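Local atomic coordinates of K5 lyase (Enterobacteria phage k1-5, PDB entry 2X3H), a protein that cleaves the K5 capsular polysaccharide by a lyase mechanism, probably as a trimeric tail spike that opens a path through the host capsule. Residues P193-G204 with C217-N225; A353-A364 with T377-E388. All coordinates share one frame; numbering follows the deposited sequence.

Contact 1. Residues P193-G204 with C217-N225; sequences PPDGLMIKGIRG and CVLADSSVN
The carboxylate of Asp-195 passes slantwise over Val-224, its CG 3.6 Å from the Val-224 CG2 methyl, and runs alongside the Asn-225 side chain, with carboxylate and amide planes 39° apart. The torsion that sets this up swings CG of Asp-195 away from its own backbone N and beside the carbonyl carbon (chi1 -169°), so that the acid leans towards the neighbouring coil. The backbones are tied by two bonds: Val-224 N donates to Pro-194 O at 2.9 Å, and Gly-196 N to Val-224 O at 3.2 Å. Pro-194 lays its ring against the bend at Ser-222 and Ser-223, its CB 3.9 Å from Ser-223 CB. Farther along, the two segments no longer pair but face each other across the interior of a parallel beta-helix. There Val-218 splits its methyls, CG1 lying 4.3 Å from Ile-199 CD1 and CG2 4.2 Å from Ile-202 CG2, while Cys-217 SG rests 4.1 Å from the bare CA of Gly-204. The chemistry thus divides in two: aliphatic and sulfur contacts line the inside of the coil, whereas the acid of Asp-195 is salt-bridged to Lys-234 of a second subunit, linking the stacking of coils to assembly of the trimer.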
loop_
_atom_site.group_PDB
_atom_site.type_symbol
_atom_site.label_atom_id
_atom_site.label_comp_id
_atom_site.label_asym_id
_atom_site.label_seq_id
_atom_site.Cartn_x
_atom_site.Cartn_y
_atom_site.Cartn_z
ATOM N N PRO A 193 -18.540 -24.102 3.477
ATOM C CA PRO A 193 -17.535 -23.250 2.830
ATOM C C PRO A 193 -16.156 -23.890 2.854
ATOM O O PRO A 193 -15.755 -24.448 3.883
ATOM C CB PRO A 193 -17.525 -21.989 3.708
ATOM C CG PRO A 193 -18.875 -21.952 4.323
ATOM C CD PRO A 193 -19.271 -23.387 4.538
ATOM N N PRO A 194 -15.422 -23.812 1.729
ATOM C CA PRO A 194 -13.986 -24.119 1.758
ATOM C C PRO A 194 -13.312 -23.191 2.776
ATOM O O PRO A 194 -13.675 -22.022 2.852
ATOM C CB PRO A 194 -13.542 -23.785 0.324
ATOM C CG PRO A 194 -14.748 -23.942 -0.502
ATOM C CD PRO A 194 -15.883 -23.456 0.380
ATOM N N ASP A 195 -12.354 -23.701 3.553
ATOM C CA ASP A 195 -11.826 -22.945 4.708
ATOM C C ASP A 195 -10.343 -23.255 4.855
ATOM O O ASP A 195 -9.950 -24.417 4.899
ATOM C CB ASP A 195 -12.602 -23.376 5.965
ATOM C CG ASP A 195 -12.359 -22.487 7.198
ATOM O OD1 ASP A 195 -11.464 -21.617 7.213
ATOM O OD2 ASP A 195 -13.091 -22.688 8.202
ATOM N N GLY A 196 -9.515 -22.214 4.914
ATOM C CA GLY A 196 -8.103 -22.426 5.190
ATOM C C GLY A 196 -7.269 -22.912 4.008
ATOM O O GLY A 196 -6.193 -23.503 4.188
ATOM N N LEU A 197 -7.749 -22.660 2.801
ATOM C CA LEU A 197 -7.010 -23.095 1.613
ATOM C C LEU A 197 -5.766 -22.246 1.430
ATOM O O LEU A 197 -5.758 -21.061 1.777
ATOM C CB LEU A 197 -7.867 -22.963 0.352
ATOM C CG LEU A 197 -9.264 -23.608 0.404
ATOM C CD1 LEU A 197 -9.994 -23.478 -0.926
ATOM C CD2 LEU A 197 -9.186 -25.060 0.817
ATOM N N MET A 198 -4.719 -22.844 0.884
ATOM C CA MET A 198 -3.565 -22.075 0.442
ATOM C C MET A 198 -3.314 -22.453 -0.998
ATOM O O MET A 198 -2.983 -23.596 -1.293
ATOM C CB MET A 198 -2.330 -22.383 1.283
ATOM C CG MET A 198 -2.388 -21.836 2.711
ATOM S SD MET A 198 -0.936 -22.362 3.656
ATOM C CE MET A 198 -1.147 -21.484 5.200
ATOM N N ILE A 199 -3.505 -21.493 -1.892
ATOM C CA ILE A 199 -3.343 -21.725 -3.315
ATOM C C ILE A 199 -2.241 -20.789 -3.776
ATOM O O ILE A 199 -2.419 -19.565 -3.763
ATOM C CB ILE A 199 -4.656 -21.409 -4.057
ATOM C CG1 ILE A 199 -5.746 -22.429 -3.689
ATOM C CG2 ILE A 199 -4.442 -21.330 -5.569
ATOM C CD1 ILE A 199 -7.150 -21.984 -4.079
ATOM N N LYS A 200 -1.094 -21.348 -4.146
ATOM C CA LYS A 200 0.072 -20.509 -4.395
ATOM C C LYS A 200 0.939 -21.031 -5.524
ATOM O O LYS A 200 1.135 -22.240 -5.665
ATOM C CB LYS A 200 0.900 -20.351 -3.127
ATOM C CG LYS A 200 1.263 -21.654 -2.436
ATOM C CD LYS A 200 1.621 -21.386 -0.974
ATOM C CE LYS A 200 1.992 -22.653 -0.251
ATOM N NZ LYS A 200 2.854 -22.335 0.930
ATOM N N GLY A 201 1.463 -20.113 -6.327
ATOM C CA GLY A 201 2.353 -20.514 -7.408
ATOM C C GLY A 201 1.596 -21.262 -8.479
ATOM O O GLY A 201 1.897 -22.422 -8.764
ATOM N N ILE A 202 0.607 -20.601 -9.067
ATOM C CA ILE A 202 -0.220 -21.237 -10.077
ATOM C C ILE A 202 0.012 -20.586 -11.419
ATOM O O ILE A 202 -0.012 -19.361 -11.514
ATOM C CB ILE A 202 -1.703 -21.053 -9.747
ATOM C CG1 ILE A 202 -2.021 -21.598 -8.353
ATOM C CG2 ILE A 202 -2.585 -21.665 -10.812
ATOM C CD1 ILE A 202 -1.669 -23.076 -8.135
ATOM N N ARG A 203 0.239 -21.405 -12.446
ATOM C CA ARG A 203 0.257 -20.921 -13.839
ATOM C C ARG A 203 -0.926 -21.488 -14.606
ATOM O O ARG A 203 -1.293 -22.644 -14.406
ATOM C CB ARG A 203 1.535 -21.343 -14.563
ATOM C CG ARG A 203 2.815 -20.700 -14.027
ATOM C CD ARG A 203 3.987 -20.906 -15.001
ATOM N NE ARG A 203 5.273 -20.433 -14.488
ATOM C CZ ARG A 203 6.074 -21.139 -13.694
ATOM N NH1 ARG A 203 5.703 -22.356 -13.282
ATOM N NH2 ARG A 203 7.245 -20.634 -13.288
ATOM N N GLY A 204 -1.516 -20.674 -15.477
ATOM C CA GLY A 204 -2.610 -21.120 -16.349
ATOM C C GLY A 204 -2.421 -20.518 -17.724
ATOM O O GLY A 204 -2.113 -19.329 -17.839
ATOM N N CYS A 217 -9.132 -18.880 -14.403
ATOM C CA CYS A 217 -8.035 -19.704 -13.929
ATOM C C CYS A 217 -8.358 -20.263 -12.552
ATOM O O CYS A 217 -8.667 -21.439 -12.419
ATOM C CB CYS A 217 -6.730 -18.908 -13.919
ATOM S SG CYS A 217 -5.291 -19.916 -13.530
ATOM N N VAL A 218 -8.320 -19.419 -11.526
ATOM C CA VAL A 218 -8.621 -19.870 -10.167
ATOM C C VAL A 218 -9.943 -19.263 -9.746
ATOM O O VAL A 218 -10.132 -18.063 -9.894
ATOM C CB VAL A 218 -7.559 -19.362 -9.163
ATOM C CG1 VAL A 218 -7.940 -19.700 -7.693
ATOM C CG2 VAL A 218 -6.179 -19.912 -9.495
ATOM N N LEU A 219 -10.833 -20.083 -9.198
ATOM C CA LEU A 219 -12.089 -19.591 -8.639
ATOM C C LEU A 219 -12.241 -20.089 -7.212
ATOM O O LEU A 219 -12.193 -21.305 -6.976
ATOM C CB LEU A 219 -13.279 -20.080 -9.471
ATOM C CG LEU A 219 -14.635 -19.975 -8.757
ATOM C CD1 LEU A 219 -14.927 -18.527 -8.376
ATOM C CD2 LEU A 219 -15.741 -20.528 -9.641
ATOM N N ALA A 220 -12.394 -19.158 -6.266
ATOM C CA ALA A 220 -12.731 -19.497 -4.879
ATOM C C ALA A 220 -14.168 -19.065 -4.625
ATOM O O ALA A 220 -14.446 -17.877 -4.411
ATOM C CB ALA A 220 -11.771 -18.824 -3.895
ATOM N N ASP A 221 -15.084 -20.031 -4.691
ATOM C CA ASP A 221 -16.506 -19.762 -4.500
ATOM C C ASP A 221 -16.853 -19.924 -3.031
ATOM O O ASP A 221 -16.842 -21.043 -2.503
ATOM C CB ASP A 221 -17.341 -20.727 -5.350
ATOM C CG ASP A 221 -18.841 -20.481 -5.234
ATOM O OD1 ASP A 221 -19.280 -19.782 -4.298
ATOM O OD2 ASP A 221 -19.597 -20.996 -6.093
ATOM N N SER A 222 -17.132 -18.798 -2.371
ATOM C CA SER A 222 -17.627 -18.803 -1.001
ATOM C C SER A 222 -16.625 -19.342 0.031
ATOM O O SER A 222 -17.008 -19.850 1.078
ATOM C CB SER A 222 -18.976 -19.536 -0.922
ATOM O OG SER A 222 -19.917 -18.928 -1.801
ATOM N N SER A 223 -15.330 -19.227 -0.257
ATOM C CA SER A 223 -14.329 -19.673 0.707
ATOM C C SER A 223 -14.150 -18.638 1.811
ATOM O O SER A 223 -14.483 -17.456 1.645
ATOM C CB SER A 223 -12.984 -19.907 0.023
ATOM O OG SER A 223 -12.511 -18.681 -0.530
ATOM N N VAL A 224 -13.594 -19.094 2.925
ATOM C CA VAL A 224 -13.225 -18.208 4.021
ATOM C C VAL A 224 -11.807 -18.525 4.494
ATOM O O VAL A 224 -11.311 -19.652 4.305
ATOM C CB VAL A 224 -14.224 -18.314 5.208
ATOM C CG1 VAL A 224 -15.617 -17.864 4.783
ATOM C CG2 VAL A 224 -14.265 -19.738 5.774
ATOM N N ASN A 225 -11.148 -17.534 5.109
ATOM C CA ASN A 225 -9.818 -17.728 5.712
ATOM C C ASN A 225 -8.838 -18.416 4.767
ATOM O O ASN A 225 -8.100 -19.292 5.188
ATOM C CB ASN A 225 -9.908 -18.542 7.019
ATOM C CG ASN A 225 -10.956 -17.994 7.976
ATOM O OD1 ASN A 225 -11.809 -18.740 8.497
ATOM N ND2 ASN A 225 -10.916 -16.693 8.199
#

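Contact 2. Residues A353-A364 with T377-E388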
loop_
_atom_site.group_PDB
_atom_site.type_symbol
_atom_site.label_atom_id
_atom_site.label_comp_id
_atom_site.label_asym_id
_atom_site.label_seq_id
_atom_site.Cartn_x
_atom_site.Cartn_y
_atom_site.Cartn_z
ATOM N N ALA A 353 -11.536 4.603 -12.834
ATOM C CA ALA A 353 -12.421 4.121 -11.770
ATOM C C ALA A 353 -13.860 4.353 -12.214
ATOM O O ALA A 353 -14.232 5.477 -12.564
ATOM C CB ALA A 353 -12.134 4.865 -10.460
ATOM N N ARG A 354 -14.658 3.289 -12.197
ATOM C CA ARG A 354 -16.056 3.351 -12.618
ATOM C C ARG A 354 -16.947 2.908 -11.474
ATOM O O ARG A 354 -16.779 1.803 -10.961
ATOM C CB ARG A 354 -16.279 2.452 -13.847
ATOM C CG ARG A 354 -17.720 2.410 -14.318
ATOM C CD ARG A 354 -17.847 1.618 -15.629
ATOM N NE ARG A 354 -19.220 1.576 -16.122
ATOM C CZ ARG A 354 -19.571 1.079 -17.305
ATOM N NH1 ARG A 354 -18.647 0.593 -18.137
ATOM N NH2 ARG A 354 -20.852 1.074 -17.657
ATOM N N PHE A 355 -17.871 3.781 -11.076
ATOM C CA PHE A 355 -18.759 3.519 -9.956
ATOM C C PHE A 355 -20.115 3.186 -10.530
ATOM O O PHE A 355 -20.854 4.058 -11.002
ATOM C CB PHE A 355 -18.770 4.724 -9.002
ATOM C CG PHE A 355 -17.401 5.023 -8.432
ATOM C CD1 PHE A 355 -16.521 5.841 -9.120
ATOM C CD2 PHE A 355 -16.979 4.450 -7.243
ATOM C CE1 PHE A 355 -15.235 6.089 -8.606
ATOM C CE2 PHE A 355 -15.713 4.690 -6.730
ATOM C CZ PHE A 355 -14.843 5.514 -7.415
ATOM N N ILE A 356 -20.410 1.893 -10.509
ATOM C CA ILE A 356 -21.534 1.332 -11.246
ATOM C C ILE A 356 -22.821 1.368 -10.446
ATOM O O ILE A 356 -22.845 1.016 -9.271
ATOM C CB ILE A 356 -21.267 -0.149 -11.585
ATOM C CG1 ILE A 356 -20.026 -0.291 -12.464
ATOM C CG2 ILE A 356 -22.499 -0.802 -12.218
ATOM C CD1 ILE A 356 -19.585 -1.734 -12.674
ATOM N N GLY A 357 -23.900 1.773 -11.099
ATOM C CA GLY A 357 -25.219 1.667 -10.482
ATOM C C GLY A 357 -25.342 2.437 -9.185
ATOM O O GLY A 357 -25.156 3.653 -9.173
ATOM N N THR A 358 -25.653 1.728 -8.099
ATOM C CA THR A 358 -25.836 2.375 -6.800
ATOM C C THR A 358 -24.565 2.355 -5.938
ATOM O O THR A 358 -24.625 2.605 -4.725
ATOM C CB THR A 358 -26.979 1.737 -5.988
ATOM O OG1 THR A 358 -26.728 0.341 -5.816
ATOM C CG2 THR A 358 -28.303 1.925 -6.697
ATOM N N ALA A 359 -23.426 2.070 -6.564
ATOM C CA ALA A 359 -22.154 2.048 -5.841
ATOM C C ALA A 359 -22.076 3.249 -4.911
ATOM O O ALA A 359 -22.303 4.388 -5.339
ATOM C CB ALA A 359 -21.006 2.092 -6.820
ATOM N N ASN A 360 -21.701 3.003 -3.661
ATOM C CA ASN A 360 -21.721 4.054 -2.656
ATOM C C ASN A 360 -20.661 3.907 -1.575
ATOM O O ASN A 360 -20.264 2.796 -1.211
ATOM C CB ASN A 360 -23.103 4.124 -2.002
ATOM C CG ASN A 360 -23.482 2.837 -1.290
ATOM O OD1 ASN A 360 -23.971 1.879 -1.927
ATOM N ND2 ASN A 360 -23.301 2.807 0.031
ATOM N N ASN A 361 -20.211 5.045 -1.059
ATOM C CA ASN A 361 -19.309 5.092 0.073
ATOM C C ASN A 361 -17.973 4.407 -0.184
ATOM O O ASN A 361 -17.331 3.913 0.754
ATOM C CB ASN A 361 -19.999 4.545 1.335
ATOM C CG ASN A 361 -21.101 5.478 1.849
ATOM O OD1 ASN A 361 -20.813 6.514 2.471
ATOM N ND2 ASN A 361 -22.366 5.118 1.582
ATOM N N ASN A 362 -17.561 4.382 -1.454
ATOM C CA ASN A 362 -16.260 3.811 -1.828
ATOM C C ASN A 362 -15.173 4.871 -1.883
ATOM O O ASN A 362 -15.467 6.062 -1.965
ATOM C CB ASN A 362 -16.355 3.118 -3.185
ATOM C CG ASN A 362 -17.382 2.001 -3.192
ATOM O OD1 ASN A 362 -17.147 0.929 -2.611
ATOM N ND2 ASN A 362 -18.506 2.224 -3.868
ATOM N N TYR A 363 -13.925 4.421 -1.824
ATOM C CA TYR A 363 -12.761 5.312 -1.945
ATOM C C TYR A 363 -11.878 4.778 -3.066
ATOM O O TYR A 363 -11.678 3.565 -3.148
ATOM C CB TYR A 363 -11.945 5.309 -0.639
ATOM C CG TYR A 363 -10.612 6.021 -0.755
ATOM C CD1 TYR A 363 -10.521 7.386 -0.529
ATOM C CD2 TYR A 363 -9.454 5.331 -1.078
ATOM C CE1 TYR A 363 -9.303 8.064 -0.649
ATOM C CE2 TYR A 363 -8.219 5.989 -1.173
ATOM C CZ TYR A 363 -8.155 7.354 -0.964
ATOM O OH TYR A 363 -6.938 7.994 -1.090
ATOM N N ALA A 364 -11.313 5.659 -3.899
ATOM C CA ALA A 364 -10.295 5.212 -4.870
ATOM C C ALA A 364 -9.181 6.233 -4.947
ATOM O O ALA A 364 -9.454 7.432 -5.029
ATOM C CB ALA A 364 -10.924 5.024 -6.258
ATOM N N THR A 377 -15.878 7.719 -13.898
ATOM C CA THR A 377 -17.309 7.621 -14.231
ATOM C C THR A 377 -18.120 7.351 -12.971
ATOM O O THR A 377 -17.910 6.328 -12.307
ATOM C CB THR A 377 -17.596 6.503 -15.263
ATOM O OG1 THR A 377 -16.962 6.820 -16.515
ATOM C CG2 THR A 377 -19.098 6.351 -15.462
ATOM N N PHE A 378 -19.016 8.284 -12.648
ATOM C CA PHE A 378 -19.977 8.124 -11.556
ATOM C C PHE A 378 -21.318 7.876 -12.233
ATOM O O PHE A 378 -21.856 8.782 -12.882
ATOM C CB PHE A 378 -20.109 9.411 -10.730
ATOM C CG PHE A 378 -18.882 9.786 -9.943
ATOM C CD1 PHE A 378 -18.343 8.920 -8.995
ATOM C CD2 PHE A 378 -18.308 11.031 -10.109
ATOM C CE1 PHE A 378 -17.234 9.273 -8.248
ATOM C CE2 PHE A 378 -17.196 11.405 -9.356
ATOM C CZ PHE A 378 -16.656 10.521 -8.429
ATOM N N GLU A 379 -21.868 6.674 -12.098
ATOM C CA GLU A 379 -23.162 6.405 -12.727
ATOM C C GLU A 379 -24.286 7.059 -11.920
ATOM O O GLU A 379 -24.093 7.466 -10.777
ATOM C CB GLU A 379 -23.382 4.902 -12.964
ATOM C CG GLU A 379 -22.299 4.321 -13.867
ATOM C CD GLU A 379 -22.594 2.941 -14.445
ATOM O OE1 GLU A 379 -23.576 2.279 -14.035
ATOM O OE2 GLU A 379 -21.786 2.521 -15.306
ATOM N N SER A 380 -25.463 7.186 -12.524
ATOM C CA SER A 380 -26.440 8.126 -11.985
ATOM C C SER A 380 -26.938 7.850 -10.557
ATOM O O SER A 380 -27.324 8.787 -9.851
ATOM C CB SER A 380 -27.600 8.332 -12.965
ATOM O OG SER A 380 -28.507 7.274 -12.869
ATOM N N GLY A 381 -26.903 6.597 -10.122
ATOM C CA GLY A 381 -27.376 6.262 -8.768
ATOM C C GLY A 381 -26.262 6.217 -7.728
ATOM O O GLY A 381 -26.514 5.886 -6.569
ATOM N N SER A 382 -25.035 6.545 -8.138
ATOM C CA SER A 382 -23.872 6.377 -7.244
ATOM C C SER A 382 -23.766 7.551 -6.275
ATOM O O SER A 382 -24.042 8.687 -6.663
ATOM C CB SER A 382 -22.565 6.207 -8.052
ATOM O OG SER A 382 -22.220 7.391 -8.765
ATOM N N THR A 383 -23.360 7.273 -5.030
ATOM C CA THR A 383 -23.307 8.313 -3.986
ATOM C C THR A 383 -22.117 8.138 -3.038
ATOM O O THR A 383 -21.662 7.025 -2.803
ATOM C CB THR A 383 -24.595 8.306 -3.123
ATOM O OG1 THR A 383 -24.722 7.054 -2.431
ATOM C CG2 THR A 383 -25.834 8.526 -3.986
ATOM N N ARG A 384 -21.652 9.253 -2.478
ATOM C CA ARG A 384 -20.649 9.245 -1.398
ATOM C C ARG A 384 -19.349 8.526 -1.778
ATOM O O ARG A 384 -18.658 7.987 -0.917
ATOM C CB ARG A 384 -21.246 8.678 -0.094
ATOM C CG ARG A 384 -22.359 9.539 0.495
ATOM C CD ARG A 384 -22.667 9.079 1.921
ATOM N NE ARG A 384 -21.672 9.678 2.796
ATOM C CZ ARG A 384 -21.422 9.381 4.049
ATOM N NH1 ARG A 384 -22.050 8.372 4.657
ATOM N NH2 ARG A 384 -20.496 10.083 4.694
ATOM N N ASN A 385 -19.012 8.522 -3.069
ATOM C CA ASN A 385 -17.708 7.987 -3.510
ATOM C C ASN A 385 -16.661 9.099 -3.588
ATOM O O ASN A 385 -16.929 10.154 -4.156
ATOM C CB ASN A 385 -17.847 7.296 -4.867
ATOM C CG ASN A 385 -18.942 6.249 -4.867
ATOM O OD1 ASN A 385 -20.010 6.433 -5.490
ATOM N ND2 ASN A 385 -18.700 5.143 -4.161
ATOM N N PHE A 386 -15.488 8.860 -2.995
ATOM C CA PHE A 386 -14.415 9.852 -2.929
ATOM C C PHE A 386 -13.234 9.351 -3.740
ATOM O O PHE A 386 -12.715 8.256 -3.475
ATOM C CB PHE A 386 -14.010 10.084 -1.465
ATOM C CG PHE A 386 -12.824 10.983 -1.275
ATOM C CD1 PHE A 386 -12.656 12.131 -2.046
ATOM C CD2 PHE A 386 -11.893 10.693 -0.284
ATOM C CE1 PHE A 386 -11.548 12.959 -1.842
ATOM C CE2 PHE A 386 -10.798 11.527 -0.074
ATOM C CZ PHE A 386 -10.631 12.657 -0.867
ATOM N N VAL A 387 -12.847 10.133 -4.751
ATOM C CA VAL A 387 -11.722 9.767 -5.613
ATOM C C VAL A 387 -10.603 10.778 -5.403
ATOM O O VAL A 387 -10.826 11.987 -5.543
ATOM C CB VAL A 387 -12.107 9.731 -7.117
ATOM C CG1 VAL A 387 -10.865 9.557 -7.984
ATOM C CG2 VAL A 387 -13.104 8.609 -7.387
ATOM N N GLU A 388 -9.414 10.286 -5.060
ATOM C CA GLU A 388 -8.219 11.122 -5.044
ATOM C C GLU A 388 -7.372 10.816 -6.258
ATOM O O GLU A 388 -6.823 9.725 -6.375
ATOM C CB GLU A 388 -7.396 10.887 -3.775
ATOM C CG GLU A 388 -8.076 11.375 -2.529
ATOM C CD GLU A 388 -7.078 11.580 -1.417
ATOM O OE1 GLU A 388 -6.670 10.578 -0.791
ATOM O OE2 GLU A 388 -6.682 12.748 -1.198
HETATM O O HOH W 1 -25.808 5.066 -3.977
#
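Phe-355 reaches from its strand and packs against Phe-378, Asn-385 and Val-387. Its CB starts near Thr-377 O, and CG, turned away from the residue's own carbonyl carbon (chi1 -60°), carries the ring inward beside Phe-378. CD1 lies 3.6 Å from Phe-378 CD1; the two rings point the same way with planes 30° apart, but are slid so far that they barely overlap. Along the other edge, but on the same side of the ring plane, CD2 meets Asn-385 CG at 3.6 Å, and Asn-385 CB sits over the ring face in a CH-pi contact. At the far end both CE1 and CZ of Phe-355 touch the Val-387 CG2 methyl, Phe-355 CE1 at 3.5 Å. Two polar pairs flank this core. Arg-354, fully extended, makes a salt bridge to Glu-379, gripping OE2 side-on and in the guanidinium plane with NE and NH2, each 2.9 Å away, while Glu-379 OE1 takes the Gly-357 N-H from above the carboxylate plane. Tyr-363 OH donates to the anti lone pair of Glu-388 OE1 at 2.6 Å. Parallel pairing of 353-355 with 377-378 and of 363-364 with 386-388 stacks two successive coils of the beta-helix. Strand 321-323 adjoins on the Phe-355 side, strands 405-406 and 419-422 on the Phe-378 side, and Phe-367 of a second subunit meets the Tyr-363 ring edge-to-face.

Overall arrangement
Followed from the N terminus, the chain first closes contact 1, where 217-225 returns to 193-204 after an excursion of twelve residues. More turns of the beta-helix follow before 377-388 comes back upon 353-364, again over twelve residues, to close contact 2. The two are in series, neither nested nor crossing, with centres 29 Å apart and nearest atoms about 18 Å apart. What joins them is a succession of parallel strands: 198-206 in contact 1 leads, neighbour by neighbour, to 363-369 and 386-389 in contact 2. Both contacts fasten one coil upon the next; contact 1 in addition sets strand 198-206 against strand 218-221 across the interior. Both touch the second subunit.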